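Local coordinates for protein alkaline phosphatase (Thermus thermophilus, PDB 7KWD) that probably removes phosphate groups from phosphorylated compounds as a homodimeric metalloenzyme that carries zinc and magnesium ions, at residues G26-Q31 / D456-F461; P124-A129 / S151-N156; T140-T145 / D228-Y233; Q345-E350 / R370-V375. All coordinates share one frame; numbering follows the deposited sequence.

Interaction 1: residues G26-Q31 / D456-F461; sequences GALQNQ and DNTHVF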
loop_
_atom_site.group_PDB
_atom_site.type_symbol
_atom_site.label_atom_id
_atom_site.label_comp_id
_atom_site.label_asym_id
_atom_site.label_seq_id
_atom_site.Cartn_x
_atom_site.Cartn_y
_atom_site.Cartn_z
ATOM N N GLY A 26 -20.751 -5.589 1.613
ATOM C CA GLY A 26 -19.335 -5.706 1.319
ATOM C C GLY A 26 -18.939 -5.149 -0.036
ATOM O O GLY A 26 -19.766 -4.699 -0.837
ATOM N N ALA A 27 -17.626 -5.210 -0.297
ATOM C CA ALA A 27 -17.077 -4.580 -1.492
ATOM C C ALA A 27 -17.616 -5.234 -2.747
ATOM O O ALA A 27 -17.737 -4.589 -3.795
ATOM C CB ALA A 27 -15.550 -4.644 -1.481
ATOM N N LEU A 28 -17.969 -6.504 -2.661
ATOM C CA LEU A 28 -18.465 -7.191 -3.847
ATOM C C LEU A 28 -19.781 -6.586 -4.310
ATOM O O LEU A 28 -20.024 -6.484 -5.515
ATOM C CB LEU A 28 -18.611 -8.674 -3.537
ATOM C CG LEU A 28 -18.900 -9.599 -4.714
ATOM C CD1 LEU A 28 -18.109 -9.322 -5.988
ATOM C CD2 LEU A 28 -18.621 -11.009 -4.157
ATOM N N GLN A 29 -20.618 -6.133 -3.376
ATOM C CA GLN A 29 -21.891 -5.533 -3.731
ATOM C C GLN A 29 -21.779 -4.031 -3.976
ATOM O O GLN A 29 -22.798 -3.369 -4.194
ATOM C CB GLN A 29 -22.921 -5.838 -2.647
ATOM C CG GLN A 29 -23.184 -7.347 -2.437
ATOM C CD GLN A 29 -23.730 -8.048 -3.685
ATOM O OE1 GLN A 29 -23.318 -9.160 -4.032
ATOM N NE2 GLN A 29 -24.661 -7.405 -4.353
ATOM N N ASN A 30 -20.569 -3.485 -3.947
ATOM C CA ASN A 30 -20.324 -2.082 -4.277
ATOM C C ASN A 30 -20.009 -2.034 -5.763
ATOM O O ASN A 30 -18.884 -2.325 -6.174
ATOM C CB ASN A 30 -19.183 -1.496 -3.459
ATOM C CG ASN A 30 -18.882 -0.062 -3.852
ATOM O OD1 ASN A 30 -19.781 0.685 -4.230
ATOM N ND2 ASN A 30 -17.624 0.327 -3.776
ATOM N N GLN A 31 -21.021 -1.731 -6.576
ATOM C CA GLN A 31 -20.968 -1.857 -8.032
ATOM C C GLN A 31 -21.377 -0.537 -8.662
ATOM O O GLN A 31 -22.401 -0.441 -9.359
ATOM C CB GLN A 31 -21.865 -3.010 -8.504
ATOM C CG GLN A 31 -21.343 -4.341 -7.999
ATOM C CD GLN A 31 -22.056 -5.558 -8.558
ATOM O OE1 GLN A 31 -22.810 -5.495 -9.532
ATOM N NE2 GLN A 31 -21.796 -6.697 -7.931
ATOM N N ASP A 456 -14.657 -4.654 -6.036
ATOM C CA ASP A 456 -13.973 -5.905 -6.339
ATOM C C ASP A 456 -13.348 -5.810 -7.715
ATOM O O ASP A 456 -13.842 -5.095 -8.584
ATOM C CB ASP A 456 -14.936 -7.085 -6.267
ATOM C CG ASP A 456 -14.220 -8.410 -6.315
ATOM O OD1 ASP A 456 -13.469 -8.705 -5.356
ATOM O OD2 ASP A 456 -14.395 -9.129 -7.319
ATOM N N ASN A 457 -12.241 -6.542 -7.922
ATOM C CA ASN A 457 -11.617 -6.433 -9.237
ATOM C C ASN A 457 -12.581 -6.872 -10.341
ATOM O O ASN A 457 -12.503 -6.362 -11.471
ATOM C CB ASN A 457 -10.275 -7.176 -9.265
ATOM C CG ASN A 457 -10.344 -8.663 -8.899
ATOM O OD1 ASN A 457 -11.393 -9.234 -8.580
ATOM N ND2 ASN A 457 -9.186 -9.296 -8.951
ATOM N N THR A 458 -13.547 -7.740 -10.023
ATOM C CA THR A 458 -14.500 -8.139 -11.054
ATOM C C THR A 458 -15.354 -6.970 -11.517
ATOM O O THR A 458 -15.994 -7.048 -12.564
ATOM C CB THR A 458 -15.446 -9.240 -10.574
ATOM O OG1 THR A 458 -16.057 -8.870 -9.324
ATOM C CG2 THR A 458 -14.662 -10.541 -10.403
ATOM N N HIS A 459 -15.393 -5.889 -10.756
ATOM C CA HIS A 459 -16.214 -4.767 -11.187
ATOM C C HIS A 459 -15.634 -4.082 -12.412
ATOM O O HIS A 459 -16.365 -3.395 -13.145
ATOM C CB HIS A 459 -16.380 -3.762 -10.073
ATOM C CG HIS A 459 -17.482 -2.798 -10.331
ATOM N ND1 HIS A 459 -18.780 -3.206 -10.546
ATOM C CD2 HIS A 459 -17.473 -1.456 -10.484
ATOM C CE1 HIS A 459 -19.530 -2.146 -10.785
ATOM N NE2 HIS A 459 -18.763 -1.073 -10.742
ATOM N N VAL A 460 -14.331 -4.257 -12.662
ATOM C CA VAL A 460 -13.776 -3.675 -13.867
ATOM C C VAL A 460 -14.478 -4.248 -15.094
ATOM O O VAL A 460 -14.761 -3.523 -16.065
ATOM C CB VAL A 460 -12.256 -3.873 -13.913
ATOM C CG1 VAL A 460 -11.801 -3.537 -15.294
ATOM C CG2 VAL A 460 -11.617 -3.012 -12.828
ATOM N N PHE A 461 -14.824 -5.539 -15.051
ATOM C CA PHE A 461 -15.620 -6.136 -16.120
ATOM C C PHE A 461 -16.951 -5.412 -16.313
ATOM O O PHE A 461 -17.327 -5.080 -17.436
ATOM C CB PHE A 461 -15.865 -7.603 -15.799
ATOM C CG PHE A 461 -16.687 -8.332 -16.832
ATOM C CD1 PHE A 461 -16.138 -8.678 -18.059
ATOM C CD2 PHE A 461 -18.011 -8.668 -16.569
ATOM C CE1 PHE A 461 -16.879 -9.367 -19.001
ATOM C CE2 PHE A 461 -18.762 -9.336 -17.511
ATOM C CZ PHE A 461 -18.193 -9.699 -18.724
HETATM O O HOH W 1 -17.587 -4.760 -6.894
#

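Interaction 2: residues P124-A129 / S151-N156; sequences PFFAAA and SFVISN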
loop_
_atom_site.group_PDB
_atom_site.type_symbol
_atom_site.label_atom_id
_atom_site.label_comp_id
_atom_site.label_asym_id
_atom_site.label_seq_id
_atom_site.Cartn_x
_atom_site.Cartn_y
_atom_site.Cartn_z
ATOM N N PRO A 124 -13.951 -13.723 -22.701
ATOM C CA PRO A 124 -13.347 -12.495 -22.188
ATOM C C PRO A 124 -13.734 -11.281 -23.021
ATOM O O PRO A 124 -14.110 -11.382 -24.193
ATOM C CB PRO A 124 -11.837 -12.776 -22.304
ATOM C CG PRO A 124 -11.718 -13.732 -23.490
ATOM C CD PRO A 124 -13.054 -14.436 -23.648
ATOM N N PHE A 125 -13.568 -10.118 -22.397
ATOM C CA PHE A 125 -14.257 -8.915 -22.863
ATOM C C PHE A 125 -13.811 -8.478 -24.245
ATOM O O PHE A 125 -14.631 -8.005 -25.040
ATOM C CB PHE A 125 -14.072 -7.756 -21.863
ATOM C CG PHE A 125 -14.930 -6.600 -22.185
ATOM C CD1 PHE A 125 -16.288 -6.671 -21.964
ATOM C CD2 PHE A 125 -14.406 -5.476 -22.804
ATOM C CE1 PHE A 125 -17.121 -5.621 -22.333
ATOM C CE2 PHE A 125 -15.220 -4.431 -23.165
ATOM C CZ PHE A 125 -16.585 -4.516 -22.939
ATOM N N PHE A 126 -12.522 -8.573 -24.565
ATOM C CA PHE A 126 -12.149 -8.070 -25.892
ATOM C C PHE A 126 -12.636 -9.014 -27.002
ATOM O O PHE A 126 -12.805 -8.588 -28.156
ATOM C CB PHE A 126 -10.635 -7.868 -26.001
ATOM C CG PHE A 126 -10.133 -6.601 -25.358
ATOM C CD1 PHE A 126 -10.961 -5.824 -24.552
ATOM C CD2 PHE A 126 -8.841 -6.168 -25.594
ATOM C CE1 PHE A 126 -10.493 -4.627 -23.984
ATOM C CE2 PHE A 126 -8.356 -4.979 -25.006
ATOM C CZ PHE A 126 -9.182 -4.215 -24.211
ATOM N N ALA A 127 -12.858 -10.290 -26.686
ATOM C CA ALA A 127 -13.512 -11.165 -27.655
ATOM C C ALA A 127 -14.952 -10.711 -27.903
ATOM O O ALA A 127 -15.406 -10.610 -29.056
ATOM C CB ALA A 127 -13.427 -12.610 -27.158
ATOM N N ALA A 128 -15.673 -10.373 -26.836
ATOM C CA ALA A 128 -17.002 -9.821 -27.007
ATOM C C ALA A 128 -16.971 -8.543 -27.828
ATOM O O ALA A 128 -17.861 -8.297 -28.637
ATOM C CB ALA A 128 -17.635 -9.527 -25.649
ATOM N N ALA A 129 -15.963 -7.697 -27.600
ATOM C CA ALA A 129 -15.874 -6.418 -28.295
ATOM C C ALA A 129 -15.623 -6.631 -29.788
ATOM O O ALA A 129 -16.236 -5.972 -30.636
ATOM C CB ALA A 129 -14.742 -5.579 -27.685
ATOM N N SER A 151 -5.401 -12.794 -21.417
ATOM C CA SER A 151 -6.633 -13.062 -20.690
ATOM C C SER A 151 -7.782 -12.223 -21.209
ATOM O O SER A 151 -8.934 -12.506 -20.885
ATOM C CB SER A 151 -6.440 -12.778 -19.204
ATOM O OG SER A 151 -6.307 -11.360 -19.008
ATOM N N PHE A 152 -7.491 -11.174 -21.992
ATOM C CA PHE A 152 -8.551 -10.348 -22.520
ATOM C C PHE A 152 -9.136 -10.871 -23.814
ATOM O O PHE A 152 -10.237 -10.441 -24.176
ATOM C CB PHE A 152 -8.082 -8.913 -22.760
ATOM C CG PHE A 152 -8.179 -8.050 -21.536
ATOM C CD1 PHE A 152 -7.755 -8.524 -20.314
ATOM C CD2 PHE A 152 -8.721 -6.798 -21.604
ATOM C CE1 PHE A 152 -7.851 -7.745 -19.173
ATOM C CE2 PHE A 152 -8.836 -6.017 -20.474
ATOM C CZ PHE A 152 -8.393 -6.477 -19.267
ATOM N N VAL A 153 -8.447 -11.784 -24.514
ATOM C CA VAL A 153 -8.841 -12.184 -25.860
ATOM C C VAL A 153 -9.103 -13.683 -25.988
ATOM O O VAL A 153 -9.977 -14.082 -26.764
ATOM C CB VAL A 153 -7.797 -11.740 -26.906
ATOM C CG1 VAL A 153 -7.898 -10.279 -27.095
ATOM C CG2 VAL A 153 -6.417 -12.126 -26.428
ATOM N N ILE A 154 -8.362 -14.546 -25.285
ATOM C CA ILE A 154 -8.475 -15.988 -25.571
ATOM C C ILE A 154 -8.527 -16.825 -24.299
ATOM O O ILE A 154 -8.194 -16.380 -23.205
ATOM C CB ILE A 154 -7.332 -16.502 -26.481
ATOM C CG1 ILE A 154 -5.943 -16.187 -25.899
ATOM C CG2 ILE A 154 -7.460 -15.914 -27.907
ATOM C CD1 ILE A 154 -5.389 -17.270 -24.922
ATOM N N SER A 155 -8.935 -18.080 -24.468
ATOM C CA SER A 155 -9.061 -19.011 -23.359
ATOM C C SER A 155 -8.039 -20.129 -23.486
ATOM O O SER A 155 -7.852 -20.699 -24.566
ATOM C CB SER A 155 -10.455 -19.654 -23.297
ATOM O OG SER A 155 -10.465 -20.556 -22.191
ATOM N N ASN A 156 -7.402 -20.462 -22.377
ATOM C CA ASN A 156 -6.402 -21.527 -22.388
ATOM C C ASN A 156 -6.125 -21.991 -20.968
ATOM O O ASN A 156 -5.948 -21.156 -20.066
ATOM C CB ASN A 156 -5.107 -21.026 -23.051
ATOM C CG ASN A 156 -4.123 -22.150 -23.315
ATOM O OD1 ASN A 156 -3.790 -22.918 -22.407
ATOM N ND2 ASN A 156 -3.667 -22.256 -24.556
#

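Interaction 3: residues T140-T145 / D228-Y233; sequences TTTTVT and DGHVPY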
loop_
_atom_site.group_PDB
_atom_site.type_symbol
_atom_site.label_atom_id
_atom_site.label_comp_id
_atom_site.label_asym_id
_atom_site.label_seq_id
_atom_site.Cartn_x
_atom_site.Cartn_y
_atom_site.Cartn_z
ATOM N N THR A 140 2.131 -4.271 -25.022
ATOM C CA THR A 140 2.710 -4.537 -23.710
ATOM C C THR A 140 4.224 -4.598 -23.756
ATOM O O THR A 140 4.814 -4.764 -24.815
ATOM C CB THR A 140 2.177 -5.860 -23.150
ATOM O OG1 THR A 140 2.831 -6.173 -21.921
ATOM C CG2 THR A 140 2.430 -6.985 -24.146
ATOM N N THR A 141 4.840 -4.446 -22.585
ATOM C CA THR A 141 6.273 -4.643 -22.431
ATOM C C THR A 141 6.624 -6.073 -22.036
ATOM O O THR A 141 7.815 -6.412 -22.003
ATOM C CB THR A 141 6.853 -3.682 -21.380
ATOM O OG1 THR A 141 6.146 -3.843 -20.140
ATOM C CG2 THR A 141 6.763 -2.237 -21.845
ATOM N N THR A 142 5.634 -6.913 -21.719
ATOM C CA THR A 142 5.902 -8.331 -21.584
ATOM C C THR A 142 5.903 -8.982 -22.966
ATOM O O THR A 142 5.625 -8.332 -23.988
ATOM C CB THR A 142 4.861 -9.011 -20.686
ATOM O OG1 THR A 142 3.583 -8.972 -21.338
ATOM C CG2 THR A 142 4.755 -8.321 -19.313
ATOM N N THR A 143 6.177 -10.296 -22.998
ATOM C CA THR A 143 5.829 -11.091 -24.168
ATOM C C THR A 143 4.382 -10.796 -24.530
ATOM O O THR A 143 3.523 -10.637 -23.657
ATOM C CB THR A 143 6.012 -12.589 -23.913
ATOM O OG1 THR A 143 5.294 -12.948 -22.743
ATOM C CG2 THR A 143 7.498 -12.931 -23.729
ATOM N N VAL A 144 4.123 -10.667 -25.830
ATOM C CA VAL A 144 2.815 -10.210 -26.258
ATOM C C VAL A 144 1.739 -11.230 -25.923
ATOM O O VAL A 144 0.556 -10.873 -25.808
ATOM C CB VAL A 144 2.893 -9.879 -27.758
ATOM C CG1 VAL A 144 2.978 -11.185 -28.600
ATOM C CG2 VAL A 144 1.703 -9.043 -28.139
ATOM N N THR A 145 2.139 -12.489 -25.737
ATOM C CA THR A 145 1.290 -13.621 -25.398
ATOM C C THR A 145 1.164 -13.818 -23.877
ATOM O O THR A 145 0.596 -14.818 -23.417
ATOM C CB THR A 145 1.904 -14.886 -26.042
ATOM O OG1 THR A 145 3.294 -14.909 -25.675
ATOM C CG2 THR A 145 1.835 -14.881 -27.560
ATOM N N ASP A 228 13.424 -11.421 -27.653
ATOM C CA ASP A 228 13.218 -12.864 -27.592
ATOM C C ASP A 228 12.145 -13.198 -26.569
ATOM O O ASP A 228 11.231 -13.986 -26.851
ATOM C CB ASP A 228 14.498 -13.619 -27.227
ATOM C CG ASP A 228 14.329 -15.119 -27.407
ATOM O OD1 ASP A 228 14.229 -15.554 -28.575
ATOM O OD2 ASP A 228 14.238 -15.842 -26.396
ATOM N N GLY A 229 12.276 -12.623 -25.351
ATOM C CA GLY A 229 11.293 -12.725 -24.288
ATOM C C GLY A 229 10.627 -11.384 -24.015
ATOM O O GLY A 229 10.217 -10.693 -24.952
ATOM N N HIS A 230 10.542 -10.977 -22.748
ATOM C CA HIS A 230 9.934 -9.681 -22.448
ATOM C C HIS A 230 10.776 -8.546 -23.016
ATOM O O HIS A 230 11.991 -8.667 -23.191
ATOM C CB HIS A 230 9.806 -9.473 -20.951
ATOM C CG HIS A 230 9.093 -10.576 -20.255
ATOM N ND1 HIS A 230 7.810 -10.936 -20.579
ATOM C CD2 HIS A 230 9.469 -11.386 -19.240
ATOM C CE1 HIS A 230 7.429 -11.940 -19.806
ATOM N NE2 HIS A 230 8.414 -12.222 -18.976
ATOM N N VAL A 231 10.115 -7.441 -23.332
ATOM C CA VAL A 231 10.843 -6.234 -23.748
ATOM C C VAL A 231 11.696 -5.758 -22.585
ATOM O O VAL A 231 11.274 -5.881 -21.417
ATOM C CB VAL A 231 9.868 -5.131 -24.201
ATOM C CG1 VAL A 231 10.618 -3.916 -24.702
ATOM C CG2 VAL A 231 8.952 -5.689 -25.268
ATOM N N PRO A 232 12.909 -5.263 -22.827
ATOM C CA PRO A 232 13.744 -4.788 -21.719
ATOM C C PRO A 232 13.077 -3.691 -20.888
ATOM O O PRO A 232 12.325 -2.850 -21.392
ATOM C CB PRO A 232 15.004 -4.258 -22.427
ATOM C CG PRO A 232 15.089 -5.073 -23.709
ATOM C CD PRO A 232 13.647 -5.336 -24.109
ATOM N N TYR A 233 13.432 -3.686 -19.602
ATOM C CA TYR A 233 13.079 -2.581 -18.721
ATOM C C TYR A 233 13.455 -1.231 -19.316
ATOM O O TYR A 233 14.503 -1.085 -19.963
ATOM C CB TYR A 233 13.786 -2.743 -17.391
ATOM C CG TYR A 233 13.380 -3.913 -16.564
ATOM C CD1 TYR A 233 12.177 -3.898 -15.867
ATOM C CD2 TYR A 233 14.226 -5.024 -16.428
ATOM C CE1 TYR A 233 11.809 -4.985 -15.049
ATOM C CE2 TYR A 233 13.870 -6.098 -15.636
ATOM C CZ TYR A 233 12.652 -6.075 -14.954
ATOM O OH TYR A 233 12.258 -7.122 -14.159
#

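Interaction 4: residues Q345-E350 / R370-V375; sequences QRASFE and RAMKGV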
loop_
_atom_site.group_PDB
_atom_site.type_symbol
_atom_site.label_atom_id
_atom_site.label_comp_id
_atom_site.label_asym_id
_atom_site.label_seq_id
_atom_site.Cartn_x
_atom_site.Cartn_y
_atom_site.Cartn_z
ATOM N N GLN A 345 21.443 5.149 -10.827
ATOM C CA GLN A 345 21.274 3.811 -11.394
ATOM C C GLN A 345 21.192 3.871 -12.913
ATOM O O GLN A 345 20.647 4.810 -13.492
ATOM C CB GLN A 345 20.042 3.137 -10.805
ATOM C CG GLN A 345 20.209 2.892 -9.331
ATOM C CD GLN A 345 19.239 1.891 -8.807
ATOM O OE1 GLN A 345 18.502 1.295 -9.565
ATOM N NE2 GLN A 345 19.249 1.680 -7.501
ATOM N N ARG A 346 21.800 2.871 -13.561
ATOM C CA ARG A 346 21.919 2.841 -15.009
ATOM C C ARG A 346 21.532 1.489 -15.608
ATOM O O ARG A 346 21.544 1.354 -16.841
ATOM C CB ARG A 346 23.358 3.192 -15.453
ATOM C CG ARG A 346 23.796 4.637 -15.186
ATOM C CD ARG A 346 23.129 5.619 -16.138
ATOM N NE ARG A 346 23.503 6.983 -15.809
ATOM C CZ ARG A 346 22.897 7.733 -14.897
ATOM N NH1 ARG A 346 21.856 7.264 -14.212
ATOM N NH2 ARG A 346 23.320 8.967 -14.683
ATOM N N ALA A 347 21.196 0.489 -14.791
ATOM C CA ALA A 347 20.730 -0.783 -15.335
ATOM C C ALA A 347 19.967 -1.547 -14.253
ATOM O O ALA A 347 20.063 -1.254 -13.056
ATOM C CB ALA A 347 21.903 -1.631 -15.867
ATOM N N SER A 348 19.189 -2.525 -14.703
ATOM C CA SER A 348 18.451 -3.394 -13.805
ATOM C C SER A 348 19.309 -4.566 -13.331
ATOM O O SER A 348 20.326 -4.900 -13.927
ATOM C CB SER A 348 17.229 -3.954 -14.529
ATOM O OG SER A 348 17.648 -4.783 -15.620
ATOM N N PHE A 349 18.852 -5.222 -12.262
ATOM C CA PHE A 349 19.450 -6.485 -11.835
ATOM C C PHE A 349 19.463 -7.512 -12.968
ATOM O O PHE A 349 20.364 -8.350 -13.036
ATOM C CB PHE A 349 18.671 -7.046 -10.643
ATOM C CG PHE A 349 18.930 -6.341 -9.323
ATOM C CD1 PHE A 349 20.092 -5.625 -9.103
ATOM C CD2 PHE A 349 18.005 -6.428 -8.289
ATOM C CE1 PHE A 349 20.320 -5.017 -7.884
ATOM C CE2 PHE A 349 18.226 -5.813 -7.083
ATOM C CZ PHE A 349 19.393 -5.114 -6.876
ATOM N N GLU A 350 18.447 -7.489 -13.829
ATOM C CA GLU A 350 18.340 -8.456 -14.919
ATOM C C GLU A 350 19.460 -8.267 -15.915
ATOM O O GLU A 350 20.036 -9.239 -16.421
ATOM C CB GLU A 350 16.980 -8.305 -15.603
ATOM C CG GLU A 350 16.834 -9.015 -16.944
ATOM C CD GLU A 350 15.437 -8.824 -17.551
ATOM O OE1 GLU A 350 15.287 -7.990 -18.472
ATOM O OE2 GLU A 350 14.488 -9.498 -17.095
ATOM N N ARG A 370 28.955 -1.035 -8.867
ATOM C CA ARG A 370 29.496 0.313 -8.987
ATOM C C ARG A 370 28.981 0.988 -10.248
ATOM O O ARG A 370 28.476 2.113 -10.209
ATOM C CB ARG A 370 31.031 0.260 -9.001
ATOM C CG ARG A 370 31.770 1.573 -8.635
ATOM C CD ARG A 370 33.221 1.604 -9.190
ATOM N NE ARG A 370 33.245 1.415 -10.645
ATOM C CZ ARG A 370 32.804 2.320 -11.517
ATOM N NH1 ARG A 370 32.343 3.475 -11.073
ATOM N NH2 ARG A 370 32.819 2.080 -12.826
ATOM N N ALA A 371 29.103 0.322 -11.380
ATOM C CA ALA A 371 28.797 0.988 -12.632
ATOM C C ALA A 371 27.302 1.147 -12.876
ATOM O O ALA A 371 26.882 2.148 -13.453
ATOM C CB ALA A 371 29.430 0.209 -13.781
ATOM N N MET A 372 26.485 0.207 -12.428
ATOM C CA MET A 372 25.083 0.199 -12.803
ATOM C C MET A 372 24.134 0.557 -11.674
ATOM O O MET A 372 23.009 0.978 -11.962
ATOM C CB MET A 372 24.735 -1.175 -13.399
ATOM C CG MET A 372 25.446 -1.399 -14.758
ATOM S SD MET A 372 25.179 -3.018 -15.533
ATOM C CE MET A 372 26.727 -3.843 -15.124
ATOM N N LYS A 373 24.569 0.466 -10.413
ATOM C CA LYS A 373 23.773 0.930 -9.286
ATOM C C LYS A 373 24.368 2.102 -8.507
ATOM O O LYS A 373 23.673 2.647 -7.651
ATOM C CB LYS A 373 23.527 -0.235 -8.310
ATOM C CG LYS A 373 22.657 -1.354 -8.924
ATOM C CD LYS A 373 21.267 -0.830 -9.314
ATOM C CE LYS A 373 20.274 -1.983 -9.590
ATOM N NZ LYS A 373 19.154 -1.498 -10.465
ATOM N N GLY A 374 25.599 2.527 -8.795
ATOM C CA GLY A 374 26.240 3.549 -7.999
ATOM C C GLY A 374 26.540 3.120 -6.572
ATOM O O GLY A 374 26.529 3.950 -5.662
ATOM N N VAL A 375 26.792 1.836 -6.359
ATOM C CA VAL A 375 26.927 1.239 -5.035
ATOM C C VAL A 375 28.326 0.641 -4.918
ATOM O O VAL A 375 28.824 0.030 -5.870
ATOM C CB VAL A 375 25.855 0.145 -4.802
ATOM C CG1 VAL A 375 26.231 -0.800 -3.646
ATOM C CG2 VAL A 375 24.490 0.776 -4.535
HETATM O O HOH W 2 21.365 2.705 -6.071
#

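Interaction 1: residues G26-Q31 / D456-F461
Leu28 and Asp456 lie side by side where an N-terminal loop packs against the alkaline phosphatase fold. The second segment makes a type I beta turn from Asp456 to His459, between strand 454-456 and helix 459-468. The apolar part is small. Leu28 CD1 rests 3.9 Å from Asp456 CB and as far from Thr458 OG1. The Leu28 branch reaches there because CG is anti to the backbone N (chi1 -170°).

A water bridges the segments: it lies 2.9 Å from Asn30 O, to which it can donate, and accepts from Asp456 N at 3.1 Å. The His459 ring turns one face to Asn30 O, and its NE2 is hydrogen-bonded to Pro32 O, just past the loop segment. The Asn30 side-chain amide bonds to Leu452 O and Leu454 O. Ala27 N bonds to Glu72 of the second subunit, so the loop also takes part in the dimer contact.

Each segment also has bonds of its own. Gln31 NE2 donates to Leu28 O at 3.0 Å, nearly straight at 173°, and this bond ties the end of the extended side chain to its own loop. Asp456 OD1 turns to an outside partner, a salt bridge with Lys107. Asp456 OD2 takes two bonds: Thr458 N donates from above the carboxylate plane, the capping bond of the turn, and Thr458 OG1 donates to its anti lone pair at 2.6 Å.

Interaction 2: residues P124-A129 / S151-N156
The Phe126 ring has the edge of Phe152 over one face. Phe152 CD2 sits 3.6 Å above the plane, over the ring centre. The pair is T-shaped, with planes at 87° and centroids 5.0 Å apart. Phe125 CD2 lies at the edge of the Phe126 ring. At the edge of the Phe152 ring, near its plane, are Phe126 CE1 and Ser151 OG. The OG itself bonds to the backbone O of Thr148, a magnesium ligand on the same helix 147-153.

Beside the rings, Val153 CG1 touches Phe126 CB at 3.8 Å. Phe126 CG lies anti to the carbonyl carbon (chi1 -79°), which carries the ring across to Phe152. Pro124, the N-cap residue of helix 125-131, sets CB and CG of its ring against the last carbonyls of helix 147-153. Its CB is 3.2 Å from Ser151 O and its CG 3.6 Å from Val153 C.

One hydrogen bond joins the helix ends: Phe126 N donates to Phe152 O at 3.0 Å. The bond is bent, 133° at the hydrogen. Both rings pack on strand 265-271, and Phe152 also meets helix 95-104.

Such end groups commonly lack a partner within their own helix, so this bond probably satisfies both in a largely apolar, buried setting.

Interaction 3: residues T140-T145 / D228-Y233
His230 points the edge of its imidazole at the corner of the chain at Thr142 and Thr143. Thr143 N lies close to the ring plane and donates to His230 ND1 at 3.0 Å with an angle of 159°. ND1 also lies 3.4 Å from Thr142 CA and 3.5 Å from Thr142 CB. The ring gets there because His230 CG is anti to the carbonyl carbon (chi1 -54°). Next to this bond, Thr143 CG2 rests on the backbone of Gly229, 3.5 Å from its C.

Val231 N donates to Thr141 O at 2.8 Å, tilted 30° from the carbonyl plane. Val231 CB and CG2 crowd the same oxygen, with CB at 3.3 Å.

The corner is also braced from within. Thr140 OG1 accepts from Thr142 N at 2.9 Å in an ST turn, and bonds to the magnesium ligand Glu270. Thr142 OG1 donates to Thr143 O from above the carbonyl plane. Thr143 OG1 bonds to Glu162, and His230 meets the ring of His146 edge-to-face.

Both loops follow strands, 135-140 and 222-225, and the first borders the magnesium site through Thr142. Across the contact a backbone N-H uses ND1 of His230 as its acceptor. The bond therefore fixes the rotation of the ring and leaves NE2 as the nitrogen able to donate.

Interaction 4: residues Q345-E350 / R370-V375
Lys373 runs from helix 362-373 across to the loop that leads into helix 349-356. Its CG leaves CB anti to the carbonyl carbon (chi1 -65°), and the chain bends at chi2 before it straightens toward its tip. CD lies against the Gln345 amide, 3.4 Å from Gln345 CD. CE comes next, 3.5 Å from Phe349 CE1, and the lysine chain crosses the Phe349 side chain at about a right angle.

NZ then meets several partners. It donates to Ala347 O at 2.8 Å, in the carbonyl plane, and to Gln345 OE1 at 3.0 Å, from above the amide plane. It also makes an off-centre cation-pi contact with the Phe349 ring. A salt bridge to Asp282 probably balances its charge, and the same Asp282 OD2 accepts from Phe349 N. The lysine is buried, so these partners probably keep it charged.

The other end of the Gln345 amide is tied through a water. NE2 donates to the water, which donates on to Lys373 O at 2.8 Å.

The backbones meet at Met372 O. Arg346 N donates to Met372 O at 2.8 Å and 171°. A weak bond from Ala347 N reaches the same oxygen. Ala347 CB packs on Met372 SD at 3.6 Å.

Gly374 leaves the helix with positive phi, and Ser348 is the N-cap of helix 349-356, its OG bonded to His351 N and to Asp236. Here the C-terminal end of helix 362-373 is joined to the capped start of helix 349-356, closing a pair of successive helices in the alkaline phosphatase fold.

Interaction 3 lies nearest the metals: the Thr142 side chain is about 4 Å from the magnesium ion. Interaction 2 comes next, with the Ser151 side chain about 8 Å from the magnesium ion and about 9 Å from a zinc ion. The two cross along the chain, and their nearest atoms are about 7 Å apart. Interaction 3 touches interaction 4, where Tyr233 CD2 packs 3.5 Å from Ser348 OG. Interaction 1 closes a long loop that contains the other three. It touches interaction 2 through Phe461 CE1 and Phe125 CD1, 4.0 Å apart. Interactions 1 and 4 sit on opposite sides of the chain's centre, with their own centres 41 Å apart.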